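PDB 6EI6: coiled-coil and C2 domain-containing protein 1-like from Drosophila melanogaster, which binds monophosphorylated phosphatidylinositols and regulates endosomal protein sorting through the ESCRT pathway, being required for full activity of the ESCRT-III core component shrub. Local coordinates for residues Gly64-Ala67 with Gly68-Phe72; Thr78-Lys81 with Asp82-Val86. One frame throughout, in Å; residues are numbered along the deposited sequence.

Overall arrangement
Both contacts are local, and both lie on helix 66-91. This helix pairs with helix 34-62 in a helical hairpin beside the C2 beta sandwich. Interaction 1 (residues 64-72) is the turn out of the first helix and the N-terminal start of the second. Interaction 2 (residues 78-86) lies further along the same helix, where strand 265-268 also packs against it. The centres of the two contacts are 21 Å apart, and their nearest atoms are about 7 Å apart without touching. Interaction 1 lies at the surface; interaction 2 is partly buried. Their centres are about 19 and 26 Å from the centre of the chain.

Interaction 1: residues Gly64-Ala67 with Gly68-Phe72; sequences GDVA and GMNRF
D65 meets G68 through its carboxylate, at the start of helix 66-91. CG lies anti to the backbone N of D65 (chi1 -173°), which swings the carboxylate toward the first turn of the helix. CB carries CG to 3.8 Å from G68 N. At the tip, D65 OD1 accepts from G68 N at 3.1 Å. The N-H points at OD1 almost straight, at 171°, but it arrives from above the carboxylate plane, 66° out of it. D65 OD2 stays further off, 4.2 Å from the same G68 N.

This is an N-cap: D65 is the residue right before the helix, and its side chain takes up an N-H of the first turn. The preceding G64, with positive phi, is the C-prime residue of the Schellman motif that ends helix 34-62. One helix therefore stops and the next begins within a few residues, which makes the tight connection of a helical hairpin. The negative carboxylate at the helix N-terminus would also be expected to interact well with the helix dipole.

The backbone ladder starts at the same residue. D65 O accepts from M69 N at 3.0 Å. V66 O receives N70 N and A67 O receives R71 N. The aliphatic R71 CB rests 3.2 Å from A67 O. Further out, R71 NH2 bonds to S105 O, and F72 CZ lies near the rim of one guanidinium face. The F72 ring meets F106 edge-to-face, and M69 reaches R57 and K61 of helix 34-62.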
loop_
_atom_site.group_PDB
_atom_site.type_symbol
_atom_site.label_atom_id
_atom_site.label_comp_id
_atom_site.label_asym_id
_atom_site.label_seq_id
_atom_site.Cartn_x
_atom_site.Cartn_y
_atom_site.Cartn_z
ATOM N N GLY A 64 -12.990 2.392 9.350
ATOM C CA GLY A 64 -13.916 2.723 10.425
ATOM C C GLY A 64 -14.233 1.566 11.348
ATOM O O GLY A 64 -15.389 1.404 11.768
ATOM N N ASP A 65 -13.229 0.749 11.674
ATOM C CA ASP A 65 -13.380 -0.412 12.557
ATOM C C ASP A 65 -12.589 -0.136 13.834
ATOM O O ASP A 65 -11.464 -0.605 14.008
ATOM C CB ASP A 65 -12.897 -1.683 11.843
ATOM C CG ASP A 65 -13.169 -2.939 12.631
ATOM O OD1 ASP A 65 -13.589 -2.847 13.807
ATOM O OD2 ASP A 65 -12.965 -4.025 12.057
ATOM N N VAL A 66 -13.193 0.641 14.730
ATOM C CA VAL A 66 -12.511 1.068 15.948
ATOM C C VAL A 66 -12.016 -0.128 16.760
ATOM O O VAL A 66 -10.928 -0.077 17.346
ATOM C CB VAL A 66 -13.447 1.978 16.778
ATOM C CG1 VAL A 66 -14.768 1.242 17.125
ATOM C CG2 VAL A 66 -12.748 2.455 18.043
ATOM N N ALA A 67 -12.773 -1.230 16.783
ATOM C CA ALA A 67 -12.448 -2.359 17.660
ATOM C C ALA A 67 -11.267 -3.178 17.127
ATOM O O ALA A 67 -10.363 -3.546 17.895
ATOM C CB ALA A 67 -13.680 -3.251 17.867
ATOM N N GLY A 68 -11.253 -3.475 15.817
ATOM C CA GLY A 68 -10.054 -4.049 15.227
ATOM C C GLY A 68 -8.845 -3.147 15.391
ATOM O O GLY A 68 -7.716 -3.623 15.593
ATOM N N MET A 69 -9.069 -1.833 15.366
ATOM C CA MET A 69 -7.956 -0.895 15.398
ATOM C C MET A 69 -7.256 -0.920 16.750
ATOM O O MET A 69 -6.036 -1.133 16.828
ATOM C CB MET A 69 -8.467 0.500 15.060
ATOM C CG MET A 69 -7.392 1.511 14.861
ATOM S SD MET A 69 -8.043 3.173 15.077
ATOM C CE MET A 69 -6.486 4.060 15.258
ATOM N N ASN A 70 -8.015 -0.708 17.829
ATOM C CA ASN A 70 -7.464 -0.846 19.174
ATOM C C ASN A 70 -6.889 -2.233 19.400
ATOM O O ASN A 70 -5.898 -2.385 20.118
ATOM C CB ASN A 70 -8.543 -0.574 20.216
ATOM C CG ASN A 70 -9.224 0.739 20.009
ATOM O OD1 ASN A 70 -10.444 0.790 19.883
ATOM N ND2 ASN A 70 -8.444 1.820 19.963
ATOM N N ARG A 71 -7.525 -3.260 18.828
ATOM C CA ARG A 71 -7.042 -4.621 19.006
ATOM C C ARG A 71 -5.598 -4.750 18.538
ATOM O O ARG A 71 -4.722 -5.199 19.293
ATOM C CB ARG A 71 -7.942 -5.600 18.254
ATOM C CG ARG A 71 -7.769 -7.000 18.735
ATOM C CD ARG A 71 -8.616 -8.016 17.974
ATOM N NE ARG A 71 -7.814 -9.220 17.779
ATOM C CZ ARG A 71 -7.919 -10.026 16.728
ATOM N NH1 ARG A 71 -8.819 -9.772 15.780
ATOM N NH2 ARG A 71 -7.116 -11.084 16.626
ATOM N N PHE A 72 -5.323 -4.324 17.301
ATOM C CA PHE A 72 -3.997 -4.526 16.742
ATOM C C PHE A 72 -3.008 -3.487 17.232
ATOM O O PHE A 72 -1.799 -3.761 17.243
ATOM C CB PHE A 72 -4.085 -4.579 15.221
ATOM C CG PHE A 72 -4.634 -5.885 14.734
ATOM C CD1 PHE A 72 -3.789 -6.974 14.535
ATOM C CD2 PHE A 72 -6.006 -6.061 14.591
ATOM C CE1 PHE A 72 -4.293 -8.184 14.141
ATOM C CE2 PHE A 72 -6.532 -7.277 14.203
ATOM C CZ PHE A 72 -5.680 -8.344 13.971
#

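Interaction 2: residues Thr78-Lys81 with Asp82-Val86; sequences TVQK and DLDLV
Q80 and D84 are brought together by their torsions. Q80 CG stands anti to the backbone N, and a bend at chi2 (69°) turns the amide along the helix toward its C-terminal end. D84 has CG anti to its carbonyl carbon (chi1 -62°), which folds the carboxylate back along the helix toward Q80. The two side chains are one helical turn apart. Q80 NE2 donates to D84 OD1 at 2.7 Å. The carboxylate oxygen lies in the amide plane of Q80, yet the donor comes from above the carboxylate plane, and the two planes are 34° apart. The carboxylate also crowds Q80 O: D84 OD2 lies 3.2 Å from it, two acceptors with no bond between them. The NE2 bond, and the one from D84 N to Q80 O, would offset this.

L83 N to V79 O, at 2.8 Å, continues the alpha-helical ladder, as does L85 N to K81 O.

D82 lies on another side of the helix. A water donates to T78 O at 2.8 Å and, weakly, to D82 OD1 at 3.2 Å. D82 OD2 accepts from L268 N, which ties the helix to strand 265-268. L83 and V86 are buried against E43 and L46 of helix 34-62, while V79 touches L50 and W265.

The chemistry differs between the two acids. The neutral amide of Q80 would support the D84 carboxylate without neutralising it. D82 instead takes a backbone N-H from L268, which would probably support its ionised form; the weak water bond adds little.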
loop_
_atom_site.group_PDB
_atom_site.type_symbol
_atom_site.label_atom_id
_atom_site.label_comp_id
_atom_site.label_asym_id
_atom_site.label_seq_id
_atom_site.Cartn_x
_atom_site.Cartn_y
_atom_site.Cartn_z
ATOM N N THR A 78 2.377 -5.034 22.799
ATOM C CA THR A 78 3.051 -6.168 23.418
ATOM C C THR A 78 4.271 -6.600 22.612
ATOM O O THR A 78 5.278 -7.006 23.198
ATOM C CB THR A 78 2.086 -7.354 23.613
ATOM O OG1 THR A 78 1.681 -7.874 22.336
ATOM C CG2 THR A 78 0.867 -6.907 24.348
ATOM N N VAL A 79 4.211 -6.510 21.281
ATOM C CA VAL A 79 5.392 -6.816 20.476
ATOM C C VAL A 79 6.511 -5.830 20.789
ATOM O O VAL A 79 7.681 -6.215 20.928
ATOM C CB VAL A 79 5.039 -6.815 18.977
ATOM C CG1 VAL A 79 6.296 -7.064 18.133
ATOM C CG2 VAL A 79 3.989 -7.848 18.703
ATOM N N GLN A 80 6.170 -4.545 20.927
ATOM C CA GLN A 80 7.197 -3.535 21.178
ATOM C C GLN A 80 7.873 -3.746 22.533
ATOM O O GLN A 80 9.095 -3.584 22.651
ATOM C CB GLN A 80 6.590 -2.132 21.086
ATOM C CG GLN A 80 7.599 -1.008 21.327
ATOM C CD GLN A 80 8.618 -0.882 20.210
ATOM O OE1 GLN A 80 8.253 -0.664 19.069
ATOM N NE2 GLN A 80 9.902 -1.025 20.539
ATOM N N LYS A 81 7.101 -4.108 23.565
ATOM C CA LYS A 81 7.696 -4.468 24.847
ATOM C C LYS A 81 8.741 -5.566 24.671
ATOM O O LYS A 81 9.837 -5.501 25.247
ATOM C CB LYS A 81 6.613 -4.924 25.834
ATOM C CG LYS A 81 5.702 -3.830 26.319
ATOM C CD LYS A 81 5.057 -4.172 27.667
ATOM C CE LYS A 81 4.165 -3.019 28.164
ATOM N NZ LYS A 81 2.991 -2.753 27.267
ATOM N N ASP A 82 8.415 -6.592 23.878
ATOM C CA ASP A 82 9.342 -7.708 23.724
ATOM C C ASP A 82 10.562 -7.271 22.935
ATOM O O ASP A 82 11.696 -7.634 23.279
ATOM C CB ASP A 82 8.637 -8.904 23.065
ATOM C CG ASP A 82 7.851 -9.743 24.079
ATOM O OD1 ASP A 82 7.955 -9.439 25.308
ATOM O OD2 ASP A 82 7.140 -10.704 23.663
ATOM N N LEU A 83 10.338 -6.467 21.896
ATOM C CA LEU A 83 11.427 -5.837 21.156
ATOM C C LEU A 83 12.341 -5.039 22.080
ATOM O O LEU A 83 13.571 -5.143 21.993
ATOM C CB LEU A 83 10.834 -4.940 20.072
ATOM C CG LEU A 83 11.662 -4.561 18.859
ATOM C CD1 LEU A 83 12.631 -5.655 18.426
ATOM C CD2 LEU A 83 10.680 -4.256 17.753
ATOM N N ASP A 84 11.752 -4.242 22.986
ATOM C CA ASP A 84 12.555 -3.451 23.924
ATOM C C ASP A 84 13.325 -4.352 24.876
ATOM O O ASP A 84 14.492 -4.089 25.188
ATOM C CB ASP A 84 11.671 -2.490 24.738
ATOM C CG ASP A 84 10.952 -1.459 23.879
ATOM O OD1 ASP A 84 11.449 -1.126 22.764
ATOM O OD2 ASP A 84 9.876 -0.987 24.335
ATOM N N LEU A 85 12.668 -5.405 25.371
ATOM C CA LEU A 85 13.322 -6.370 26.254
ATOM C C LEU A 85 14.533 -7.017 25.589
ATOM O O LEU A 85 15.553 -7.255 26.244
ATOM C CB LEU A 85 12.322 -7.448 26.663
ATOM C CG LEU A 85 11.399 -7.141 27.827
ATOM C CD1 LEU A 85 10.404 -8.287 27.986
ATOM C CD2 LEU A 85 12.228 -6.970 29.087
ATOM N N VAL A 86 14.426 -7.354 24.297
ATOM C CA VAL A 86 15.548 -7.994 23.615
ATOM C C VAL A 86 16.669 -6.987 23.389
ATOM O O VAL A 86 17.848 -7.298 23.603
ATOM C CB VAL A 86 15.104 -8.638 22.285
ATOM C CG1 VAL A 86 16.320 -9.153 21.535
ATOM C CG2 VAL A 86 14.101 -9.759 22.513
HETATM O O HOH W 1 4.951 -8.399 25.612
#